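Aminoglycoside N(3)-acetyltransferase III (Serratia marcescens, PDB 7LAO) transfers an acetyl group from acetyl-CoA to the 3-amino group of 2-deoxystreptamine antibiotics such as gentamicin, giving resistance to them. Local coordinates at residues L23-A28 against T56-A61; A28-V33 against G100-F105. All coordinates share one frame; numbering follows the deposited sequence.

Contact 1. Residues L23-A28 against T56-A61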
# COMPACT_ATOMS: atom_id res chain seq x y z
N LEU A 23 5.19 2.27 13.45
CA LEU A 23 5.22 1.70 12.12
C LEU A 23 4.12 2.37 11.29
O LEU A 23 2.94 2.24 11.61
CB LEU A 23 5.00 0.18 12.20
CG LEU A 23 4.64 -0.55 10.91
CD1 LEU A 23 5.80 -0.51 9.92
CD2 LEU A 23 4.36 -2.07 11.30
N ILE A 24 4.51 3.11 10.25
CA ILE A 24 3.59 3.93 9.47
C ILE A 24 3.61 3.44 8.02
O ILE A 24 4.66 3.42 7.38
CB ILE A 24 4.00 5.41 9.56
CG1 ILE A 24 4.00 5.82 11.03
CG2 ILE A 24 2.98 6.30 8.78
CD1 ILE A 24 2.65 5.76 11.65
N MET A 25 2.45 3.12 7.50
CA MET A 25 2.29 2.95 6.06
C MET A 25 1.69 4.24 5.52
O MET A 25 0.60 4.65 5.95
CB MET A 25 1.39 1.77 5.73
CG MET A 25 1.20 1.52 4.23
SD MET A 25 0.57 -0.20 3.89
CE MET A 25 0.41 -0.13 2.09
N VAL A 26 2.39 4.87 4.56
CA VAL A 26 1.99 6.19 4.04
C VAL A 26 1.38 6.05 2.65
O VAL A 26 1.98 5.43 1.77
CB VAL A 26 3.21 7.14 3.99
CG1 VAL A 26 2.80 8.61 3.66
CG2 VAL A 26 4.05 7.05 5.26
N HIS A 27 0.25 6.73 2.43
CA HIS A 27 -0.25 6.96 1.08
C HIS A 27 -0.33 8.46 0.91
O HIS A 27 -1.02 9.12 1.68
CB HIS A 27 -1.64 6.33 0.86
CG HIS A 27 -1.73 4.90 1.30
ND1 HIS A 27 -1.39 3.84 0.48
CD2 HIS A 27 -2.11 4.34 2.48
CE1 HIS A 27 -1.55 2.70 1.13
NE2 HIS A 27 -1.98 2.98 2.35
N ALA A 28 0.36 9.01 -0.08
CA ALA A 28 0.39 10.47 -0.17
C ALA A 28 -0.00 10.97 -1.54
O ALA A 28 0.22 10.30 -2.56
CB ALA A 28 1.78 11.05 0.16
N THR A 56 9.43 2.51 11.69
CA THR A 56 9.52 1.96 10.35
C THR A 56 8.50 2.64 9.45
O THR A 56 7.36 2.88 9.84
CB THR A 56 9.29 0.44 10.37
OG1 THR A 56 10.39 -0.19 11.06
CG2 THR A 56 9.27 -0.13 8.96
N LEU A 57 8.92 3.03 8.25
CA LEU A 57 7.98 3.58 7.29
C LEU A 57 7.76 2.55 6.22
O LEU A 57 8.68 1.82 5.85
CB LEU A 57 8.54 4.87 6.62
CG LEU A 57 9.13 5.92 7.56
CD1 LEU A 57 9.86 7.05 6.78
CD2 LEU A 57 7.95 6.44 8.44
N MET A 58 6.58 2.59 5.63
CA MET A 58 6.23 1.60 4.64
C MET A 58 5.38 2.22 3.55
O MET A 58 4.60 3.16 3.78
CB MET A 58 5.46 0.45 5.29
CG MET A 58 5.13 -0.71 4.38
SD MET A 58 4.38 -2.07 5.38
CE MET A 58 3.81 -3.18 4.09
N GLY A 59 5.49 1.67 2.35
CA GLY A 59 4.75 2.23 1.24
C GLY A 59 4.42 1.15 0.24
O GLY A 59 5.13 0.13 0.14
N TYR A 60 3.38 1.40 -0.54
CA TYR A 60 2.91 0.45 -1.56
C TYR A 60 3.50 0.86 -2.90
O TYR A 60 2.98 1.74 -3.58
CB TYR A 60 1.40 0.42 -1.57
CG TYR A 60 0.69 -0.59 -2.41
CD1 TYR A 60 1.35 -1.70 -2.96
CD2 TYR A 60 -0.66 -0.43 -2.68
CE1 TYR A 60 0.66 -2.62 -3.75
CE2 TYR A 60 -1.36 -1.32 -3.47
CZ TYR A 60 -0.71 -2.43 -3.99
OH TYR A 60 -1.42 -3.30 -4.77
N ALA A 61 4.61 0.22 -3.28
CA ALA A 61 5.39 0.71 -4.42
C ALA A 61 4.90 0.12 -5.75
O ALA A 61 4.81 0.83 -6.75
CB ALA A 61 6.88 0.38 -4.24
O HOH W 1 1.77 3.72 -0.61
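Leu23 lies beside Thr56 at the start of a parallel strand pair, 23-28 with 56-60, neighbours in the mixed central sheet and joined through helix 40-51 as a beta-alpha-beta crossover. The strand axes come within 4.6 Å, and direct backbone bonds span Ile24 to Val26 and Thr56 to Met58. Leu23 turns its CG anti to the backbone N (chi1 164°), which brings CD1 alongside Thr56, 3.6 Å from CG2. Thr56 OG1 is engaged elsewhere, by the backbone N of Leu128. Ile24 then pairs with both neighbours of Leu57: its N donates to Thr56 O at 2.9 Å, nearly straight at 168°, whereas its O receives Met58 N through a more bent N-H angle of 130°. On the sheet face occupied by Ile24 and Leu57, helix 40-51 packs through Val51. Met25 sits level with Met58 on the other face, which also carries Leu23 and Thr56; there Phe151 of helix 147-153 touches Leu23, Met25 and Met58. With its chain extended beyond CG, Met25 runs on to lay CE beside Tyr60 CB, 3.8 Å away. Val26 N closes the direct pairing by donating to Met58 O at 2.9 Å; the CA-H of Met25 also approaches this carbonyl oxygen, giving it a second, weaker contact. Beyond this point the strands separate: Val26 O lies 4.3 Å from Gly59 CA, and a water takes over the bridge. Tyr60 itself stacks on Phe99 and lies close to a bound buffer molecule, probably from the crystallisation liquor, which is consistent with a pocket at this end of the pair. The bridging water donates to Val26 O and accepts from Tyr60 N at 2.8 Å.

Contact 2. Residues A28-V33 against G100-F105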
# COMPACT_ATOMS: atom_id res chain seq x y z
N ALA A 28 0.36 9.01 -0.08
CA ALA A 28 0.39 10.47 -0.17
C ALA A 28 -0.00 10.97 -1.54
O ALA A 28 0.22 10.30 -2.56
CB ALA A 28 1.78 11.05 0.16
N SER A 29 -0.61 12.16 -1.57
CA SER A 29 -0.59 13.02 -2.75
C SER A 29 0.31 14.20 -2.41
O SER A 29 -0.05 15.07 -1.60
CB SER A 29 -1.96 13.52 -3.18
OG SER A 29 -1.76 14.72 -3.96
N LEU A 30 1.51 14.23 -3.00
CA LEU A 30 2.46 15.28 -2.68
C LEU A 30 2.03 16.62 -3.22
O LEU A 30 2.57 17.64 -2.78
CB LEU A 30 3.86 14.93 -3.23
CG LEU A 30 4.34 13.68 -2.50
CD1 LEU A 30 5.56 13.06 -3.17
CD2 LEU A 30 4.65 14.00 -1.05
N LYS A 31 1.09 16.64 -4.18
CA LYS A 31 0.56 17.92 -4.62
C LYS A 31 -0.36 18.50 -3.57
O LYS A 31 -0.32 19.72 -3.31
CB LYS A 31 -0.15 17.78 -5.96
CG LYS A 31 -0.83 19.08 -6.46
CD LYS A 31 0.19 20.15 -6.91
CE LYS A 31 -0.38 21.13 -7.99
NZ LYS A 31 0.42 22.38 -8.13
N ALA A 32 -1.20 17.66 -2.95
CA ALA A 32 -2.03 18.14 -1.85
C ALA A 32 -1.14 18.63 -0.70
O ALA A 32 -1.43 19.66 -0.08
CB ALA A 32 -2.96 17.00 -1.35
N VAL A 33 -0.07 17.89 -0.40
CA VAL A 33 0.84 18.34 0.66
C VAL A 33 1.43 19.71 0.33
O VAL A 33 1.64 20.55 1.22
CB VAL A 33 1.92 17.26 0.88
CG1 VAL A 33 3.03 17.80 1.77
CG2 VAL A 33 1.27 16.04 1.51
N GLY A 100 1.75 7.17 -5.86
CA GLY A 100 2.40 8.38 -5.37
C GLY A 100 3.90 8.46 -5.59
O GLY A 100 4.63 7.46 -5.49
N LEU A 101 4.39 9.68 -5.83
CA LEU A 101 5.81 9.89 -6.04
C LEU A 101 6.64 9.59 -4.80
O LEU A 101 7.85 9.37 -4.90
CB LEU A 101 6.03 11.34 -6.49
CG LEU A 101 7.46 11.82 -6.75
CD1 LEU A 101 8.17 10.84 -7.69
CD2 LEU A 101 7.51 13.27 -7.28
N LEU A 102 6.01 9.60 -3.63
CA LEU A 102 6.74 9.35 -2.39
C LEU A 102 7.39 7.97 -2.36
O LEU A 102 8.46 7.81 -1.75
CB LEU A 102 5.80 9.48 -1.20
CG LEU A 102 6.48 9.54 0.17
CD1 LEU A 102 7.28 10.82 0.20
CD2 LEU A 102 5.41 9.56 1.27
N ASN A 103 6.77 6.96 -2.97
CA ASN A 103 7.39 5.62 -2.85
C ASN A 103 8.76 5.56 -3.54
O ASN A 103 9.66 4.80 -3.11
CB ASN A 103 6.44 4.56 -3.41
CG ASN A 103 5.22 4.36 -2.51
OD1 ASN A 103 5.36 4.35 -1.28
ND2 ASN A 103 4.02 4.29 -3.11
N ARG A 104 8.97 6.37 -4.57
CA ARG A 104 10.29 6.45 -5.17
C ARG A 104 11.31 6.97 -4.15
O ARG A 104 12.44 6.51 -4.13
CB ARG A 104 10.24 7.34 -6.41
CG ARG A 104 11.60 7.76 -6.95
CD ARG A 104 11.46 8.64 -8.20
NE ARG A 104 12.75 9.21 -8.53
CZ ARG A 104 13.05 9.73 -9.71
NH1 ARG A 104 12.13 9.74 -10.66
NH2 ARG A 104 14.27 10.22 -9.94
N PHE A 105 10.90 7.88 -3.27
CA PHE A 105 11.85 8.44 -2.31
C PHE A 105 11.99 7.63 -1.03
O PHE A 105 13.03 7.71 -0.36
CB PHE A 105 11.45 9.88 -2.00
CG PHE A 105 11.71 10.81 -3.17
CD1 PHE A 105 10.72 11.03 -4.12
CD2 PHE A 105 12.96 11.36 -3.36
CE1 PHE A 105 10.97 11.84 -5.22
CE2 PHE A 105 13.21 12.18 -4.46
CZ PHE A 105 12.22 12.40 -5.39
O HOH W 2 3.25 10.15 -2.98
O HOH W 3 2.18 12.06 -5.27
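Leu30 CD1 is the central point of touch, resting 3.5 Å from Leu102 N and 3.8 Å from Leu101 CB, with Leu102 CB only slightly farther off. The Leu30 and Leu101 side chains cross at about a right angle, and the Leu30 methyl meets Leu101 at CB. A second apolar touch, at 4.1 Å, joins Ala28 CB to Leu102 CD2. No direct hydrogen bond crosses between the segments; two waters fill that role. One donates to Ala28 O and accepts from Leu102 N at 2.9 Å, while the other accepts from both Leu30 N and Leu101 N, the former at 3.2 Å. The two waters thus engage the backbone N-H groups of Leu30, Leu101 and Leu102. Gly100, at a positive phi of 111°, brings its CA to 4.0 Å from Ala28 O, a close passage made without a side chain. Farther out, helix 40-51 backs the contact, Ala40 touching Leu30 and Val44 touching Leu102. Ser29 is the N-cap of helix 30-33: its OG accepts from Ala32 N at 3.2 Å, with a nearly straight N-H angle of 171°. Strand 23-28 runs into helix 30-33 through this serine N-cap, a strand-to-helix junction at the C-terminal end of a parallel beta strand.

Contact 1 and contact 2 have centres 11 Å apart and share Ala28, where strand 23-28 ends ahead of helix 30-33. Along the chain their segments alternate: 23-28 leads into 28-33, then come 56-61 and 100-105. Contact 1 is buried in the central sheet, 7 Å from the chain centre, whereas contact 2 lies nearer the surface, at 13 Å. Helix 40-51 packs against both. Direct touches also join them: Val26 CG1 meets Leu102 CD2 at 3.7 Å, and Asn103 ND2 approaches Tyr60 O at 2.8 Å. Leu102 and Asn103 therefore pack beside the place where the two parallel strands part, reaching Val26 and Tyr60 respectively.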